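Local coordinates for protein NANS (YJHS), A 9-O-acetyl N-acetylneuraminic acid esterase (Escherichia coli O157:H7 EDL933, PDB 3PT5) that probably removes the 9-O-acetyl group from 9-O-acetyl-N-acetylneuraminic acid, a host mucosal sialic acid on which the bacterium can then grow, at residues 210-215 / 230-234; 239-244 / 274-279; 56-62 / 81-87. All coordinates share one frame; numbering follows the deposited sequence.

Interaction 1: residues 210-215 / 230-234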
loop_
_atom_site.group_PDB
_atom_site.type_symbol
_atom_site.label_atom_id
_atom_site.label_comp_id
_atom_site.label_asym_id
_atom_site.label_seq_id
_atom_site.Cartn_x
_atom_site.Cartn_y
_atom_site.Cartn_z
ATOM N N MET A 210 13.691 -8.163 9.011
ATOM C CA MET A 210 13.592 -7.044 8.078
ATOM C C MET A 210 13.186 -5.744 8.762
ATOM O O MET A 210 13.674 -4.660 8.432
ATOM C CB MET A 210 12.629 -7.379 6.944
ATOM C CG MET A 210 12.867 -6.509 5.764
ATOM S SD MET A 210 11.734 -6.739 4.374
ATOM C CE MET A 210 10.240 -5.999 5.025
ATOM N N VAL A 211 12.259 -5.847 9.701
ATOM C CA VAL A 211 11.878 -4.674 10.486
ATOM C C VAL A 211 13.076 -4.162 11.301
ATOM O O VAL A 211 13.324 -2.974 11.326
ATOM C CB VAL A 211 10.713 -4.967 11.417
ATOM C CG1 VAL A 211 10.436 -3.770 12.275
ATOM C CG2 VAL A 211 9.467 -5.338 10.622
ATOM N N GLU A 212 13.829 -5.051 11.939
ATOM C CA GLU A 212 15.019 -4.582 12.669
ATOM C C GLU A 212 16.069 -3.948 11.735
ATOM O O GLU A 212 16.709 -2.955 12.104
ATOM C CB GLU A 212 15.686 -5.692 13.488
ATOM C CG GLU A 212 14.816 -6.454 14.470
ATOM C CD GLU A 212 15.501 -7.710 15.000
ATOM O OE1 GLU A 212 15.864 -8.611 14.201
ATOM O OE2 GLU A 212 15.658 -7.823 16.238
ATOM N N ALA A 213 16.241 -4.509 10.540
ATOM C CA ALA A 213 17.187 -3.948 9.566
ATOM C C ALA A 213 16.739 -2.561 9.109
ATOM O O ALA A 213 17.542 -1.629 9.011
ATOM C CB ALA A 213 17.365 -4.887 8.362
ATOM N N PHE A 214 15.446 -2.426 8.837
ATOM C CA PHE A 214 14.853 -1.156 8.457
ATOM C C PHE A 214 15.151 -0.084 9.529
ATOM O O PHE A 214 15.563 1.039 9.214
ATOM C CB PHE A 214 13.332 -1.343 8.246
ATOM C CG PHE A 214 12.605 -0.085 7.806
ATOM C CD1 PHE A 214 12.528 0.259 6.460
ATOM C CD2 PHE A 214 11.940 0.731 8.746
ATOM C CE1 PHE A 214 11.834 1.409 6.031
ATOM C CE2 PHE A 214 11.244 1.885 8.340
ATOM C CZ PHE A 214 11.178 2.233 6.978
ATOM N N ARG A 215 14.933 -0.440 10.785
ATOM C CA ARG A 215 15.119 0.491 11.904
ATOM C C ARG A 215 16.586 0.887 12.087
ATOM O O ARG A 215 16.872 2.066 12.316
ATOM C CB ARG A 215 14.503 -0.081 13.180
ATOM C CG ARG A 215 12.987 -0.121 13.083
ATOM C CD ARG A 215 12.314 -0.824 14.259
ATOM N NE ARG A 215 10.869 -0.605 14.183
ATOM C CZ ARG A 215 9.937 -1.129 14.988
ATOM N NH1 ARG A 215 10.241 -1.939 16.001
ATOM N NH2 ARG A 215 8.654 -0.815 14.767
ATOM N N ASP A 230 12.058 3.512 16.762
ATOM C CA ASP A 230 11.295 2.335 16.361
ATOM C C ASP A 230 9.986 2.807 15.723
ATOM O O ASP A 230 8.896 2.612 16.287
ATOM C CB ASP A 230 10.968 1.458 17.574
ATOM C CG ASP A 230 12.172 0.687 18.096
ATOM O OD1 ASP A 230 13.194 0.551 17.372
ATOM O OD2 ASP A 230 12.073 0.199 19.243
ATOM N N ALA A 231 10.094 3.383 14.526
ATOM C CA ALA A 231 8.929 3.933 13.838
ATOM C C ALA A 231 7.881 2.823 13.714
ATOM O O ALA A 231 8.235 1.682 13.421
ATOM C CB ALA A 231 9.320 4.482 12.479
ATOM N N PRO A 232 6.594 3.142 13.967
ATOM C CA PRO A 232 5.551 2.136 13.892
ATOM C C PRO A 232 5.359 1.501 12.505
ATOM O O PRO A 232 5.411 2.178 11.465
ATOM C CB PRO A 232 4.276 2.900 14.275
ATOM C CG PRO A 232 4.554 4.309 13.952
ATOM C CD PRO A 232 6.040 4.493 14.176
ATOM N N TRP A 233 5.132 0.207 12.544
ATOM C CA TRP A 233 4.645 -0.572 11.412
ATOM C C TRP A 233 3.194 -0.912 11.710
ATOM O O TRP A 233 2.897 -1.646 12.639
ATOM C CB TRP A 233 5.454 -1.853 11.206
ATOM C CG TRP A 233 6.769 -1.571 10.578
ATOM C CD1 TRP A 233 7.699 -0.693 11.034
ATOM C CD2 TRP A 233 7.322 -2.174 9.393
ATOM N NE1 TRP A 233 8.805 -0.693 10.212
ATOM C CE2 TRP A 233 8.600 -1.597 9.193
ATOM C CE3 TRP A 233 6.857 -3.134 8.481
ATOM C CZ2 TRP A 233 9.423 -1.943 8.100
ATOM C CZ3 TRP A 233 7.683 -3.493 7.400
ATOM C CH2 TRP A 233 8.948 -2.901 7.226
ATOM N N PHE A 234 2.306 -0.372 10.890
ATOM C CA PHE A 234 0.886 -0.669 10.946
ATOM C C PHE A 234 0.617 -1.808 9.991
ATOM O O PHE A 234 0.692 -1.658 8.766
ATOM C CB PHE A 234 0.080 0.565 10.580
ATOM C CG PHE A 234 0.360 1.721 11.471
ATOM C CD1 PHE A 234 -0.268 1.825 12.721
ATOM C CD2 PHE A 234 1.296 2.671 11.094
ATOM C CE1 PHE A 234 0.007 2.921 13.565
ATOM C CE2 PHE A 234 1.584 3.758 11.923
ATOM C CZ PHE A 234 0.952 3.871 13.170
HETATM O O HOH W 1 10.411 1.289 11.661
#

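Interaction 2: residues 239-244 / 274-279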
loop_
_atom_site.group_PDB
_atom_site.type_symbol
_atom_site.label_atom_id
_atom_site.label_comp_id
_atom_site.label_asym_id
_atom_site.label_seq_id
_atom_site.Cartn_x
_atom_site.Cartn_y
_atom_site.Cartn_z
ATOM N N THR A 239 -7.869 -10.766 3.432
ATOM C CA THR A 239 -9.277 -11.069 3.147
ATOM C C THR A 239 -9.720 -12.414 3.698
ATOM O O THR A 239 -8.890 -13.263 4.043
ATOM C CB THR A 239 -9.596 -11.085 1.638
ATOM O OG1 THR A 239 -9.176 -12.337 1.076
ATOM C CG2 THR A 239 -8.919 -9.936 0.937
ATOM N N TRP A 240 -11.030 -12.621 3.680
ATOM C CA TRP A 240 -11.605 -13.834 4.226
ATOM C C TRP A 240 -11.146 -15.065 3.483
ATOM O O TRP A 240 -11.071 -16.138 4.073
ATOM C CB TRP A 240 -13.131 -13.763 4.209
ATOM C CG TRP A 240 -13.797 -13.642 2.860
ATOM C CD1 TRP A 240 -14.270 -12.480 2.279
ATOM C CD2 TRP A 240 -14.161 -14.710 1.976
ATOM N NE1 TRP A 240 -14.881 -12.775 1.068
ATOM C CE2 TRP A 240 -14.832 -14.130 0.868
ATOM C CE3 TRP A 240 -13.984 -16.110 2.007
ATOM C CZ2 TRP A 240 -15.300 -14.896 -0.209
ATOM C CZ3 TRP A 240 -14.458 -16.869 0.926
ATOM C CH2 TRP A 240 -15.099 -16.254 -0.163
ATOM N N TYR A 241 -10.841 -14.906 2.193
ATOM C CA TYR A 241 -10.342 -16.041 1.376
ATOM C C TYR A 241 -9.096 -16.673 2.022
ATOM O O TYR A 241 -9.006 -17.927 2.214
ATOM C CB TYR A 241 -10.033 -15.591 -0.066
ATOM C CG TYR A 241 -9.234 -16.663 -0.783
ATOM C CD1 TYR A 241 -9.869 -17.798 -1.284
ATOM C CD2 TYR A 241 -7.854 -16.579 -0.886
ATOM C CE1 TYR A 241 -9.149 -18.814 -1.906
ATOM C CE2 TYR A 241 -7.109 -17.595 -1.500
ATOM C CZ TYR A 241 -7.777 -18.707 -1.995
ATOM O OH TYR A 241 -7.074 -19.707 -2.595
ATOM N N TRP A 242 -8.130 -15.817 2.355
ATOM C CA TRP A 242 -6.831 -16.266 2.861
ATOM C C TRP A 242 -6.958 -16.846 4.278
ATOM O O TRP A 242 -6.414 -17.900 4.591
ATOM C CB TRP A 242 -5.875 -15.070 2.844
ATOM C CG TRP A 242 -5.580 -14.605 1.452
ATOM C CD1 TRP A 242 -6.107 -13.494 0.812
ATOM C CD2 TRP A 242 -4.752 -15.267 0.490
ATOM N NE1 TRP A 242 -5.603 -13.402 -0.453
ATOM C CE2 TRP A 242 -4.783 -14.475 -0.700
ATOM C CE3 TRP A 242 -3.974 -16.435 0.516
ATOM C CZ2 TRP A 242 -4.059 -14.814 -1.852
ATOM C CZ3 TRP A 242 -3.242 -16.781 -0.643
ATOM C CH2 TRP A 242 -3.301 -15.965 -1.815
ATOM N N LYS A 243 -7.721 -16.160 5.110
ATOM C CA LYS A 243 -8.010 -16.650 6.462
ATOM C C LYS A 243 -8.730 -17.982 6.498
ATOM O O LYS A 243 -8.434 -18.814 7.361
ATOM C CB LYS A 243 -8.882 -15.668 7.207
ATOM C CG LYS A 243 -8.302 -14.324 7.415
ATOM C CD LYS A 243 -9.326 -13.576 8.149
ATOM C CE LYS A 243 -8.887 -12.198 8.522
ATOM N NZ LYS A 243 -9.479 -11.865 9.855
ATOM N N GLU A 244 -9.710 -18.185 5.620
ATOM C CA GLU A 244 -10.504 -19.430 5.680
ATOM C C GLU A 244 -9.752 -20.606 5.095
ATOM O O GLU A 244 -9.947 -21.740 5.518
ATOM C CB GLU A 244 -11.822 -19.294 4.914
ATOM C CG GLU A 244 -12.818 -18.338 5.556
ATOM C CD GLU A 244 -14.226 -18.451 4.949
ATOM O OE1 GLU A 244 -14.466 -19.370 4.138
ATOM O OE2 GLU A 244 -15.093 -17.615 5.265
ATOM N N GLY A 274 -14.721 -14.597 11.072
ATOM C CA GLY A 274 -15.608 -15.409 10.226
ATOM C C GLY A 274 -16.420 -14.623 9.205
ATOM O O GLY A 274 -17.167 -15.226 8.437
ATOM N N ALA A 275 -16.291 -13.290 9.201
ATOM C CA ALA A 275 -17.037 -12.455 8.270
ATOM C C ALA A 275 -16.511 -12.661 6.865
ATOM O O ALA A 275 -15.314 -12.903 6.681
ATOM C CB ALA A 275 -16.883 -10.976 8.655
ATOM N N ARG A 276 -17.400 -12.567 5.888
ATOM C CA ARG A 276 -16.966 -12.434 4.485
ATOM C C ARG A 276 -17.222 -11.001 4.067
ATOM O O ARG A 276 -17.335 -10.127 4.926
ATOM C CB ARG A 276 -17.653 -13.471 3.594
ATOM C CG ARG A 276 -17.189 -14.886 3.923
ATOM C CD ARG A 276 -17.647 -15.864 2.895
ATOM N NE ARG A 276 -17.122 -17.201 3.145
ATOM C CZ ARG A 276 -17.358 -18.245 2.343
ATOM N NH1 ARG A 276 -18.127 -18.112 1.259
ATOM N NH2 ARG A 276 -16.839 -19.437 2.630
ATOM N N GLY A 277 -17.257 -10.730 2.769
ATOM C CA GLY A 277 -17.426 -9.354 2.334
ATOM C C GLY A 277 -16.096 -8.659 2.089
ATOM O O GLY A 277 -15.022 -9.158 2.469
ATOM N N LEU A 278 -16.196 -7.523 1.400
ATOM C CA LEU A 278 -15.113 -6.537 1.200
ATOM C C LEU A 278 -14.146 -6.830 0.064
ATOM O O LEU A 278 -13.115 -6.153 -0.065
ATOM C CB LEU A 278 -14.310 -6.249 2.481
ATOM C CG LEU A 278 -15.074 -5.735 3.706
ATOM C CD1 LEU A 278 -14.085 -5.337 4.782
ATOM C CD2 LEU A 278 -15.962 -4.543 3.318
ATOM N N THR A 279 -14.432 -7.867 -0.703
ATOM C CA THR A 279 -13.489 -8.264 -1.737
ATOM C C THR A 279 -13.998 -7.972 -3.147
ATOM O O THR A 279 -15.156 -7.569 -3.337
ATOM C CB THR A 279 -13.164 -9.784 -1.693
ATOM O OG1 THR A 279 -14.300 -10.550 -2.168
ATOM C CG2 THR A 279 -12.764 -10.200 -0.267
HETATM O O HOH W 2 -12.406 -10.015 3.433
#

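Interaction 3: residues 56-62 / 81-87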
loop_
_atom_site.group_PDB
_atom_site.type_symbol
_atom_site.label_atom_id
_atom_site.label_comp_id
_atom_site.label_asym_id
_atom_site.label_seq_id
_atom_site.Cartn_x
_atom_site.Cartn_y
_atom_site.Cartn_z
ATOM N N ALA A 56 7.570 9.295 -7.134
ATOM C CA ALA A 56 7.381 8.652 -8.448
ATOM C C ALA A 56 8.278 7.447 -8.683
ATOM O O ALA A 56 9.321 7.296 -8.074
ATOM C CB ALA A 56 7.611 9.659 -9.579
ATOM N N ARG A 57 7.854 6.606 -9.628
ATOM C CA ARG A 57 8.604 5.428 -10.033
ATOM C C ARG A 57 8.581 5.290 -11.548
ATOM O O ARG A 57 9.632 5.031 -12.150
ATOM C CB ARG A 57 8.041 4.151 -9.395
ATOM C CG ARG A 57 8.902 2.916 -9.678
ATOM C CD ARG A 57 8.343 1.628 -9.052
ATOM N NE ARG A 57 8.106 1.752 -7.613
ATOM C CZ ARG A 57 9.016 1.479 -6.687
ATOM N NH1 ARG A 57 8.731 1.608 -5.394
ATOM N NH2 ARG A 57 10.215 1.039 -7.050
ATOM N N PHE A 58 7.401 5.446 -12.144
ATOM C CA PHE A 58 7.208 5.113 -13.561
ATOM C C PHE A 58 7.744 6.264 -14.403
ATOM O O PHE A 58 8.137 7.307 -13.873
ATOM C CB PHE A 58 5.727 4.869 -13.866
ATOM C CG PHE A 58 5.042 3.910 -12.886
ATOM C CD1 PHE A 58 5.715 2.798 -12.363
ATOM C CD2 PHE A 58 3.723 4.122 -12.512
ATOM C CE1 PHE A 58 5.076 1.947 -11.465
ATOM C CE2 PHE A 58 3.083 3.268 -11.631
ATOM C CZ PHE A 58 3.755 2.193 -11.111
ATOM N N ALA A 59 7.748 6.081 -15.720
ATOM C CA ALA A 59 8.290 7.090 -16.616
ATOM C C ALA A 59 7.313 8.254 -16.825
ATOM O O ALA A 59 7.697 9.345 -17.297
ATOM C CB ALA A 59 8.674 6.419 -17.935
ATOM N N HIS A 60 6.043 8.048 -16.482
ATOM C CA HIS A 60 5.049 9.119 -16.522
ATOM C C HIS A 60 4.212 9.016 -15.270
ATOM O O HIS A 60 4.231 7.970 -14.608
ATOM C CB HIS A 60 4.164 9.052 -17.778
ATOM C CG HIS A 60 4.945 9.193 -19.048
ATOM N ND1 HIS A 60 5.118 10.398 -19.700
ATOM C CD2 HIS A 60 5.667 8.281 -19.735
ATOM C CE1 HIS A 60 5.889 10.209 -20.755
ATOM N NE2 HIS A 60 6.250 8.938 -20.788
ATOM N N THR A 61 3.509 10.096 -14.922
ATOM C CA THR A 61 2.745 10.075 -13.676
ATOM C C THR A 61 1.600 9.079 -13.764
ATOM O O THR A 61 1.238 8.439 -12.763
ATOM C CB THR A 61 2.226 11.464 -13.294
ATOM O OG1 THR A 61 1.404 11.994 -14.340
ATOM C CG2 THR A 61 3.386 12.381 -13.045
ATOM N N HIS A 62 1.058 8.940 -14.969
ATOM C CA HIS A 62 -0.037 8.039 -15.300
ATOM C C HIS A 62 -0.065 7.934 -16.834
ATOM O O HIS A 62 0.616 8.729 -17.504
ATOM C CB HIS A 62 -1.373 8.555 -14.733
ATOM C CG HIS A 62 -1.772 9.907 -15.238
ATOM N ND1 HIS A 62 -2.598 10.080 -16.331
ATOM C CD2 HIS A 62 -1.520 11.148 -14.757
ATOM C CE1 HIS A 62 -2.811 11.374 -16.515
ATOM N NE2 HIS A 62 -2.148 12.041 -15.590
ATOM N N HIS A 81 2.457 4.560 -7.555
ATOM C CA HIS A 81 3.714 4.176 -8.145
ATOM C C HIS A 81 4.429 3.061 -7.388
ATOM O O HIS A 81 5.592 3.156 -7.034
ATOM C CB HIS A 81 4.583 5.418 -8.285
ATOM C CG HIS A 81 4.291 6.222 -9.517
ATOM N ND1 HIS A 81 3.018 6.575 -9.910
ATOM C CD2 HIS A 81 5.132 6.729 -10.453
ATOM C CE1 HIS A 81 3.089 7.271 -11.037
ATOM N NE2 HIS A 81 4.360 7.384 -11.377
ATOM N N ASP A 82 3.698 1.985 -7.140
ATOM C CA ASP A 82 4.305 0.808 -6.523
ATOM C C ASP A 82 5.243 0.110 -7.501
ATOM O O ASP A 82 5.294 0.469 -8.689
ATOM C CB ASP A 82 3.187 -0.094 -6.001
ATOM C CG ASP A 82 2.480 0.514 -4.751
ATOM O OD1 ASP A 82 3.156 0.639 -3.708
ATOM O OD2 ASP A 82 1.266 0.862 -4.803
ATOM N N VAL A 83 5.995 -0.880 -7.016
ATOM C CA VAL A 83 6.949 -1.602 -7.847
ATOM C C VAL A 83 6.240 -2.283 -9.007
ATOM O O VAL A 83 6.760 -2.323 -10.147
ATOM C CB VAL A 83 7.703 -2.660 -7.013
ATOM C CG1 VAL A 83 8.760 -3.359 -7.846
ATOM C CG2 VAL A 83 8.310 -2.018 -5.767
ATOM N N GLN A 84 5.057 -2.828 -8.729
ATOM C CA GLN A 84 4.199 -3.318 -9.795
ATOM C C GLN A 84 3.254 -2.245 -10.324
ATOM O O GLN A 84 2.503 -1.624 -9.560
ATOM C CB GLN A 84 3.391 -4.503 -9.311
ATOM C CG GLN A 84 2.648 -5.186 -10.428
ATOM C CD GLN A 84 1.722 -6.242 -9.914
ATOM O OE1 GLN A 84 1.488 -6.339 -8.693
ATOM N NE2 GLN A 84 1.148 -7.020 -10.824
ATOM N N ASP A 85 3.269 -2.043 -11.639
ATOM C CA ASP A 85 2.487 -0.991 -12.279
ATOM C C ASP A 85 1.110 -1.502 -12.690
ATOM O O ASP A 85 0.997 -2.338 -13.602
ATOM C CB ASP A 85 3.276 -0.487 -13.513
ATOM C CG ASP A 85 2.616 0.688 -14.224
ATOM O OD1 ASP A 85 1.432 1.007 -13.970
ATOM O OD2 ASP A 85 3.304 1.291 -15.096
ATOM N N MET A 86 0.067 -1.037 -11.988
ATOM C CA MET A 86 -1.304 -1.488 -12.252
ATOM C C MET A 86 -2.112 -0.501 -13.096
ATOM O O MET A 86 -3.306 -0.704 -13.314
ATOM C CB MET A 86 -2.054 -1.732 -10.920
ATOM C CG MET A 86 -1.386 -2.726 -9.951
ATOM S SD MET A 86 -1.126 -4.366 -10.645
ATOM C CE MET A 86 -2.810 -4.973 -10.574
ATOM N N GLN A 87 -1.473 0.568 -13.573
ATOM C CA GLN A 87 -2.196 1.705 -14.128
ATOM C C GLN A 87 -2.898 1.430 -15.444
ATOM O O GLN A 87 -3.784 2.185 -15.822
ATOM C CB GLN A 87 -1.283 2.925 -14.246
ATOM C CG GLN A 87 -0.662 3.390 -12.928
ATOM C CD GLN A 87 0.020 4.691 -13.121
ATOM O OE1 GLN A 87 0.635 4.921 -14.174
ATOM N NE2 GLN A 87 -0.031 5.554 -12.110
#

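Interaction 1: residues 210-215 / 230-234
Residues 210-215 make about one and a half turns of helix 203-218, and residues 230-234 run from a loop into strand 233-236; the backbones are nearest at Arg215 and Asp230, whose CA atoms are 6.2 Å apart, and stand 8.4 Å apart between the CA atoms of Val211 and Trp233. This is a helix packed on the central sheet of an SGNH hydrolase, in the beta-alpha-beta crossover from parallel strand 182-189 to its neighbour 233-236. Trp233 is the wedge between helix and sheet. Val211 CG2 sits over one face of the indole, 3.9 Å from the centroid of its six-membered ring and only 5° off the normal, a CH-pi contact. The benzo edge enters a T-shaped pair with Phe214: CZ2 of Trp233 points onto the phenyl face, the planes stand at 90° and the centroids are 5.3 Å apart. Met210, bent at its last torsion (73°), brings CE against CH2 of Trp233. Phe214 also touches Leu167 and Val168 of helix 162-176.

Where the two backbones come closest, Arg215 reaches across in an extended chain. Its guanidinium has CB of Asp230 over one face and CG1 of Val211 over the opposite one; NH1 bonds to the carbonyl oxygen of Ala263, just before strand 265-268. NH2 of Arg215 donates to O of Ala231 at 2.9 Å, approaching from above the carbonyl plane. A water completes the link, accepting from NE of Arg215 and from NE1 of Trp233 (2.9 Å) while donating to that same O of Ala231.

Interaction 2: residues 239-244 / 274-279
A cation-pi stack backed by a salt bridge holds the loop 274-279, which follows strand 265-268, against the first turn of helix 240-245. The guanidinium of Arg276 lies flat on the indole of Trp240, with planes 9° apart and centres 4.1 Å apart. The aliphatic part of the same side chain extends over the ring too: CD of Arg276 is 3.6 Å from the centroid of the six-membered ring, almost on its normal. Glu244, one helical turn after Trp240, grips the arginine side-on. Its OE2 accepts from NE of Arg276 at 3.0 Å, nearly straight at 167° and in the guanidinium plane, while its OE1 accepts from NH2 at 2.8 Å on the syn lone pair. Two bonds and a stacked face thus fix the rotation of the guanidinium.

Thr239 is the N-cap of this helix, its OG1 accepting a weak capping bond from N of Tyr241 and donating its own proton to O of Ser310. The indole of Trp240 leans toward the loop because its CG stands between the backbone N and the carbonyl carbon (chi1 62°). There the methyl CG2 of Thr279 packs 3.6 Å from NE1 of Trp240; that N-H itself is bonded to Glu284, which also binds OG1 of Thr279. Beside the indole, a water accepts from the backbone N of Trp240 and donates to O of Gly277.

Interaction 3: residues 56-62 / 81-87
Ala56 and His81 touch first, where the chain leaves strand 52-55: CB of Ala56 packs beside the imidazole. Arg57 then reaches across to the backbone of the second segment. Its chain is extended as far as CD and turns at chi3 (-54°), which brings NE to O of His81 at 2.9 Å; the bond is fairly straight and lies in the guanidinium plane, though NE meets the carbonyl from above the carbonyl plane. CG2 of Val83 rests over one guanidinium face, and beyond this contact the group is held by a salt bridge to Asp166 and a bond from NH1 to O of Pro128.

Phe58 is gripped between two flat groups. On one side the His81 ring stacks face to face with it, centroids 4.1 Å apart and planes inclined by 25°, with CD2 of Phe58 over the middle of the imidazole. On the opposite side the carboxylate of Asp85 lies almost parallel to the phenyl ring, 5° between the planes, with its CG 3.6 Å above the phenyl plane. The carboxylate is anchored in turn by an Asx turn, OD1 of Asp85 accepting from N of Gln87 at 3.0 Å.

Farther on, O of His60 accepts from NE2 of His81 at 3.3 Å, a bent bond with the donor tilted from the carbonyl plane. O of Thr61, whose place is less sure, lies where NE2 of Gln87 can donate to it; that NE2 also donates to O of Cys79. At His62 the backbone CA comes within 3.4 Å of OE1 of Gln87. Neither segment contains regular helix or strand: ring stacking and side-chain bonds to main-chain carbonyls join two loops flanking the edge strand 73-75, at the strand 52-55 side of the mixed SGNH-hydrolase sheet.

From the N terminus the chain first meets interaction 3, where the loop after strand 52-55 is joined to the loop after edge strand 73-75, closing an excursion of 18 intervening residues at one side of the sheet. Interaction 1 follows much later, tying helix 203-218 to the start of strand 233-236 and closing a 14-residue connection. That strand runs on toward helix 240-245, where interaction 2 opens; it closes after 29 residues, beyond strand 265-268. The three contacts stand in series, with none nested or crossed. Their centres are 25 to 29 Å apart and they do not touch, interactions 2 and 3 lying on opposite sides of the chain's centre.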